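Local structure of molybdopterin converting factor, subunit 1 (Pyrococcus furiosus, 1VJK) at residues 29-34 / 43-48; 14-19 / 48-53. The protein probably serves as the small, ubiquitin-like MoaD-type subunit of molybdopterin synthase in the biosynthesis of the molybdenum cofactor. All blocks are in the same frame, centred on the assembly; numbering follows the deposited sequence.

In the fold
Both contacts show how a ubiquitin-like fold seats its main helix, 39-49, on the sheet, and both use that helix. Contact 1 lays the body of the helix against an outermost strand, 28-33; contact 2 brings the turn after the helix down to strand 10-16, the neighbour of 28-33 in the sheet. Each is largely buried. Contact 1 meets across its segments through aliphatic carbon alone, whereas contact 2 is aromatic, with F53 against the side of the Y16 ring and H50 by its hydroxyl. E29 ties them together: its OE2 lies 2.7 Å from Y16 OH and 2.7 Å from H50 NE2, both probable hydrogen bonds, so the polar centre of contact 2 belongs to a strand of contact 1.

Contact 1 (29-34 / 43-48); sequences EEIELP and IEEIKK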
loop_
_atom_site.group_PDB
_atom_site.type_symbol
_atom_site.label_atom_id
_atom_site.label_comp_id
_atom_site.label_asym_id
_atom_site.label_seq_id
_atom_site.Cartn_x
_atom_site.Cartn_y
_atom_site.Cartn_z
ATOM N N GLU A 29 -8.435 -2.073 -5.059
ATOM C CA GLU A 29 -8.808 -0.783 -5.602
ATOM C C GLU A 29 -7.703 -0.232 -6.459
ATOM O O GLU A 29 -6.520 -0.461 -6.178
ATOM C CB GLU A 29 -9.330 0.240 -4.538
ATOM C CG GLU A 29 -8.280 1.120 -3.910
ATOM C CD GLU A 29 -8.831 2.045 -2.820
ATOM O OE1 GLU A 29 -9.680 2.974 -3.091
ATOM O OE2 GLU A 29 -8.329 1.868 -1.720
ATOM N N GLU A 30 -8.075 0.464 -7.513
ATOM C CA GLU A 30 -7.138 1.158 -8.361
ATOM C C GLU A 30 -6.908 2.540 -7.833
ATOM O O GLU A 30 -7.878 3.290 -7.586
ATOM C CB GLU A 30 -7.654 1.229 -9.794
ATOM C CG GLU A 30 -7.930 -0.123 -10.414
ATOM C CD GLU A 30 -8.397 -0.023 -11.858
ATOM O OE1 GLU A 30 -9.483 0.590 -12.135
ATOM O OE2 GLU A 30 -7.686 -0.564 -12.738
ATOM N N ILE A 31 -5.653 2.931 -7.694
ATOM C CA ILE A 31 -5.322 4.241 -7.191
ATOM C C ILE A 31 -4.453 4.980 -8.196
ATOM O O ILE A 31 -3.331 4.547 -8.528
ATOM C CB ILE A 31 -4.628 4.152 -5.810
ATOM C CG1 ILE A 31 -5.568 3.470 -4.800
ATOM C CG2 ILE A 31 -4.305 5.579 -5.316
ATOM C CD1 ILE A 31 -5.145 3.527 -3.354
ATOM N N GLU A 32 -4.978 6.079 -8.710
ATOM C CA GLU A 32 -4.249 6.952 -9.620
ATOM C C GLU A 32 -3.404 7.927 -8.800
ATOM O O GLU A 32 -3.907 8.585 -7.886
ATOM C CB GLU A 32 -5.222 7.700 -10.520
ATOM C CG GLU A 32 -6.003 6.790 -11.487
ATOM C CD GLU A 32 -6.958 7.531 -12.428
ATOM O OE1 GLU A 32 -6.884 8.770 -12.555
ATOM O OE2 GLU A 32 -7.789 6.866 -13.110
ATOM N N LEU A 33 -2.116 7.992 -9.127
ATOM C CA LEU A 33 -1.154 8.795 -8.407
ATOM C C LEU A 33 -0.453 9.723 -9.380
ATOM O O LEU A 33 -0.354 9.404 -10.556
ATOM C CB LEU A 33 -0.117 7.886 -7.715
ATOM C CG LEU A 33 -0.681 6.978 -6.634
ATOM C CD1 LEU A 33 0.380 5.942 -6.241
ATOM C CD2 LEU A 33 -1.094 7.854 -5.444
ATOM N N PRO A 34 0.032 10.881 -8.918
ATOM C CA PRO A 34 0.764 11.788 -9.798
ATOM C C PRO A 34 2.090 11.200 -10.256
ATOM O O PRO A 34 2.676 10.339 -9.591
ATOM C CB PRO A 34 0.999 13.037 -8.928
ATOM C CG PRO A 34 0.176 12.875 -7.748
ATOM C CD PRO A 34 -0.114 11.421 -7.550
ATOM N N ILE A 43 1.114 5.070 0.354
ATOM C CA ILE A 43 0.690 4.837 1.728
ATOM C C ILE A 43 -0.102 6.036 2.244
ATOM O O ILE A 43 -1.174 5.869 2.881
ATOM C CB ILE A 43 1.904 4.532 2.610
ATOM C CG1 ILE A 43 2.453 3.163 2.240
ATOM C CG2 ILE A 43 1.522 4.595 4.117
ATOM C CD1 ILE A 43 3.825 2.804 2.896
ATOM N N GLU A 44 0.384 7.261 1.977
ATOM C CA GLU A 44 -0.392 8.435 2.395
ATOM C C GLU A 44 -1.754 8.525 1.749
ATOM O O GLU A 44 -2.725 8.961 2.407
ATOM C CB GLU A 44 0.411 9.716 2.194
ATOM C CG GLU A 44 1.633 9.792 3.112
ATOM C CD GLU A 44 1.315 9.535 4.579
ATOM O OE1 GLU A 44 0.562 10.337 5.174
ATOM O OE2 GLU A 44 1.804 8.526 5.142
ATOM N N GLU A 45 -1.857 8.124 0.491
ATOM C CA GLU A 45 -3.138 8.154 -0.189
ATOM C C GLU A 45 -4.087 7.096 0.373
ATOM O O GLU A 45 -5.287 7.371 0.496
ATOM C CB GLU A 45 -2.953 7.994 -1.710
ATOM C CG GLU A 45 -4.260 7.940 -2.520
ATOM C CD GLU A 45 -5.045 9.245 -2.561
ATOM O OE1 GLU A 45 -4.486 10.311 -2.247
ATOM O OE2 GLU A 45 -6.243 9.211 -2.929
ATOM N N ILE A 46 -3.580 5.902 0.734
ATOM C CA ILE A 46 -4.434 4.886 1.363
ATOM C C ILE A 46 -5.028 5.438 2.660
ATOM O O ILE A 46 -6.246 5.300 2.902
ATOM C CB ILE A 46 -3.639 3.592 1.594
ATOM C CG1 ILE A 46 -3.389 2.920 0.235
ATOM C CG2 ILE A 46 -4.386 2.671 2.525
ATOM C CD1 ILE A 46 -2.359 1.832 0.275
ATOM N N LYS A 47 -4.187 6.096 3.451
ATOM C CA LYS A 47 -4.631 6.706 4.709
ATOM C C LYS A 47 -5.655 7.829 4.487
ATOM O O LYS A 47 -6.589 7.997 5.304
ATOM C CB LYS A 47 -3.434 7.224 5.499
ATOM C CG LYS A 47 -2.521 6.145 5.952
ATOM C CD LYS A 47 -1.302 6.776 6.651
ATOM C CE LYS A 47 -0.338 5.741 7.123
ATOM N NZ LYS A 47 0.945 6.449 7.473
ATOM N N LYS A 48 -5.497 8.581 3.401
ATOM C CA LYS A 48 -6.424 9.651 3.071
ATOM C C LYS A 48 -7.780 9.091 2.650
ATOM O O LYS A 48 -8.826 9.662 2.992
ATOM C CB LYS A 48 -5.838 10.515 1.952
ATOM C CG LYS A 48 -6.713 11.688 1.544
ATOM C CD LYS A 48 -6.019 12.558 0.493
ATOM C CE LYS A 48 -6.877 13.762 0.163
ATOM N NZ LYS A 48 -8.110 13.347 -0.588
#
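I31 and L33 of edge strand 28-33 meet E45 and I46 in a helix-on-sheet packing contact of the ubiquitin-like fold, with no hydrogen bond crossing it. The axes of 29-33 and 43-48 come within 10.2 Å, their directions 119° apart. On the strand side I31 makes two of the three touches, one with each branch. I31 CG2, anti to the backbone N, rests 3.7 Å from E45 CG, while the longer branch carries I31 CD1 to 4.0 Å from I46 CG1, the two isoleucine side chains lying nearly perpendicular. L33 adds CD2, which lies 4.2 Å from E45 CB, the L33 and E45 chains passing head to tail.

E45 thus behaves as two groups in one. Its CB and CG lie against L33 and I31, and the bend at chi2 (68°) swings the carboxylate toward R49, one turn further along the helix, where OE2 forms a salt bridge with R49 NE. R49 also pairs with E29, so a charged network borders the apolar patch.

Around this contact, I31 touches V14 of the adjacent strand 10-16, I46 reaches Y16 of that same strand, and L42, one turn earlier in helix 39-49, packs on both I31 and L33.

Contact 2 (14-19 / 48-53); sequences VKYFAR and KRHEKF
The Y16 ring has V14 CG1 over one face, 3.6 Å above the plane and offset toward the rim, while F53 and H50 approach it obliquely. R49 CB covers one face of the H50 ring over its centre, 3.7 Å above the plane, and Y16 OH comes to the edge of that imidazole, near its plane. This small aromatic cluster sits where the chain leaves helix 39-49, in a ubiquitin-like, MoaD-type fold, and runs on into the 3-10 segment 51-53.

The Y16 and F53 rings are inclined at 38° with centroids 5.7 Å apart; F53 CZ is the atom that touches, sitting 3.8 Å from Y16 CE1. With CG anti to its carbonyl carbon (chi1 -60°), Y16 reaches from the strand toward the helix end, and its hydroxyl arrives beside H50. That hydroxyl and H50 NE2 do not bond to each other but share OE2 of E29, so one carboxylate oxygen bridges strand and turn. A leucine in place of Y16 would probably leave that oxygen without one of its two partners and open a gap beside F53 CZ. F53 also packs on L23 and A24 of helix 19-24.

The turn is fastened by its own backbone, F53 N donating to H50 O at 2.9 Å, and that same carbonyl oxygen lies in the plane of the F53 ring, at its edge.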
loop_
_atom_site.group_PDB
_atom_site.type_symbol
_atom_site.label_atom_id
_atom_site.label_comp_id
_atom_site.label_asym_id
_atom_site.label_seq_id
_atom_site.Cartn_x
_atom_site.Cartn_y
_atom_site.Cartn_z
ATOM N N VAL A 14 -4.142 -1.819 -5.928
ATOM C CA VAL A 14 -3.890 -2.145 -4.534
ATOM C C VAL A 14 -4.728 -3.328 -4.119
ATOM O O VAL A 14 -5.942 -3.308 -4.327
ATOM C CB VAL A 14 -4.163 -0.942 -3.595
ATOM C CG1 VAL A 14 -3.893 -1.304 -2.138
ATOM C CG2 VAL A 14 -3.332 0.275 -4.028
ATOM N N LYS A 15 -4.087 -4.366 -3.566
ATOM C CA LYS A 15 -4.799 -5.553 -3.085
ATOM C C LYS A 15 -4.659 -5.595 -1.580
ATOM O O LYS A 15 -3.537 -5.643 -1.046
ATOM C CB LYS A 15 -4.251 -6.843 -3.722
ATOM C CG LYS A 15 -4.377 -6.928 -5.249
ATOM C CD LYS A 15 -3.815 -8.249 -5.759
ATOM C CE LYS A 15 -4.141 -8.471 -7.228
ATOM N N TYR A 16 -5.788 -5.569 -0.889
ATOM C CA TYR A 16 -5.809 -5.666 0.572
ATOM C C TYR A 16 -6.015 -7.090 0.999
ATOM O O TYR A 16 -6.747 -7.854 0.345
ATOM C CB TYR A 16 -6.965 -4.806 1.112
ATOM C CG TYR A 16 -6.844 -3.350 0.754
ATOM C CD1 TYR A 16 -5.990 -2.506 1.469
ATOM C CD2 TYR A 16 -7.591 -2.811 -0.274
ATOM C CE1 TYR A 16 -5.857 -1.165 1.154
ATOM C CE2 TYR A 16 -7.491 -1.447 -0.601
ATOM C CZ TYR A 16 -6.607 -0.637 0.131
ATOM O OH TYR A 16 -6.483 0.711 -0.206
ATOM N N PHE A 17 -5.396 -7.436 2.134
ATOM C CA PHE A 17 -5.481 -8.781 2.667
ATOM C C PHE A 17 -5.975 -8.810 4.087
ATOM O O PHE A 17 -5.733 -7.888 4.863
ATOM C CB PHE A 17 -4.093 -9.448 2.610
ATOM C CG PHE A 17 -3.616 -9.717 1.218
ATOM C CD1 PHE A 17 -3.829 -10.968 0.635
ATOM C CD2 PHE A 17 -2.951 -8.726 0.487
ATOM C CE1 PHE A 17 -3.384 -11.234 -0.661
ATOM C CE2 PHE A 17 -2.516 -8.968 -0.811
ATOM C CZ PHE A 17 -2.726 -10.232 -1.386
ATOM N N ALA A 18 -6.641 -9.910 4.434
ATOM C CA ALA A 18 -7.042 -10.186 5.811
ATOM C C ALA A 18 -7.829 -8.999 6.389
ATOM O O ALA A 18 -8.756 -8.512 5.729
ATOM C CB ALA A 18 -5.836 -10.567 6.668
ATOM N N ARG A 19 -7.488 -8.525 7.594
ATOM C CA ARG A 19 -8.372 -7.516 8.212
ATOM C C ARG A 19 -8.366 -6.202 7.465
ATOM O O ARG A 19 -9.288 -5.404 7.611
ATOM C CB ARG A 19 -8.064 -7.311 9.696
ATOM C CG ARG A 19 -6.799 -6.568 10.006
ATOM C CD ARG A 19 -6.572 -6.540 11.499
ATOM N NE ARG A 19 -5.311 -5.911 11.841
ATOM C CZ ARG A 19 -5.160 -4.600 12.076
ATOM N NH1 ARG A 19 -6.203 -3.762 12.025
ATOM N NH2 ARG A 19 -3.924 -4.140 12.365
ATOM N N LYS A 48 -5.497 8.581 3.401
ATOM C CA LYS A 48 -6.424 9.651 3.071
ATOM C C LYS A 48 -7.780 9.091 2.650
ATOM O O LYS A 48 -8.826 9.662 2.992
ATOM C CB LYS A 48 -5.838 10.515 1.952
ATOM C CG LYS A 48 -6.713 11.688 1.544
ATOM C CD LYS A 48 -6.019 12.558 0.493
ATOM C CE LYS A 48 -6.877 13.762 0.163
ATOM N NZ LYS A 48 -8.110 13.347 -0.588
ATOM N N ARG A 49 -7.787 7.996 1.892
ATOM C CA ARG A 49 -9.034 7.413 1.428
ATOM C C ARG A 49 -9.760 6.649 2.525
ATOM O O ARG A 49 -10.985 6.539 2.523
ATOM C CB ARG A 49 -8.754 6.450 0.286
ATOM C CG ARG A 49 -8.338 7.126 -0.954
ATOM C CD ARG A 49 -8.232 6.164 -2.090
ATOM N NE ARG A 49 -7.849 6.859 -3.328
ATOM C CZ ARG A 49 -8.181 6.454 -4.555
ATOM N NH1 ARG A 49 -8.871 5.334 -4.743
ATOM N NH2 ARG A 49 -7.763 7.162 -5.580
ATOM N N HIS A 50 -8.980 6.052 3.413
ATOM C CA HIS A 50 -9.510 5.125 4.405
ATOM C C HIS A 50 -8.920 5.464 5.749
ATOM O O HIS A 50 -7.855 4.924 6.139
ATOM C CB HIS A 50 -9.147 3.678 4.034
ATOM C CG HIS A 50 -9.491 3.319 2.628
ATOM N ND1 HIS A 50 -10.783 3.360 2.126
ATOM C CD2 HIS A 50 -8.701 2.942 1.601
ATOM C CE1 HIS A 50 -10.761 2.999 0.852
ATOM N NE2 HIS A 50 -9.515 2.727 0.516
ATOM N N GLU A 51 -9.617 6.334 6.478
ATOM C CA GLU A 51 -9.057 6.927 7.695
ATOM C C GLU A 51 -8.675 5.912 8.764
ATOM O O GLU A 51 -7.822 6.209 9.596
ATOM C CB GLU A 51 -9.992 7.982 8.273
ATOM C CG GLU A 51 -11.334 7.460 8.742
ATOM C CD GLU A 51 -12.268 8.572 9.166
ATOM O OE1 GLU A 51 -11.812 9.730 9.228
ATOM O OE2 GLU A 51 -13.455 8.275 9.436
ATOM N N LYS A 52 -9.274 4.724 8.735
ATOM C CA LYS A 52 -8.918 3.697 9.741
ATOM C C LYS A 52 -7.466 3.242 9.598
ATOM O O LYS A 52 -6.894 2.687 10.547
ATOM C CB LYS A 52 -9.875 2.509 9.697
ATOM C CG LYS A 52 -11.294 2.879 10.098
ATOM C CD LYS A 52 -12.172 1.652 10.250
ATOM C CE LYS A 52 -13.085 1.449 9.032
ATOM N NZ LYS A 52 -14.332 0.654 9.363
ATOM N N PHE A 53 -6.837 3.494 8.438
ATOM C CA PHE A 53 -5.423 3.163 8.270
ATOM C C PHE A 53 -4.471 4.175 8.906
ATOM O O PHE A 53 -3.266 3.909 9.019
ATOM C CB PHE A 53 -5.048 3.044 6.779
ATOM C CG PHE A 53 -5.468 1.760 6.132
ATOM C CD1 PHE A 53 -4.617 0.658 6.145
ATOM C CD2 PHE A 53 -6.673 1.656 5.489
ATOM C CE1 PHE A 53 -5.000 -0.538 5.528
ATOM C CE2 PHE A 53 -7.063 0.480 4.869
ATOM C CZ PHE A 53 -6.214 -0.626 4.887
#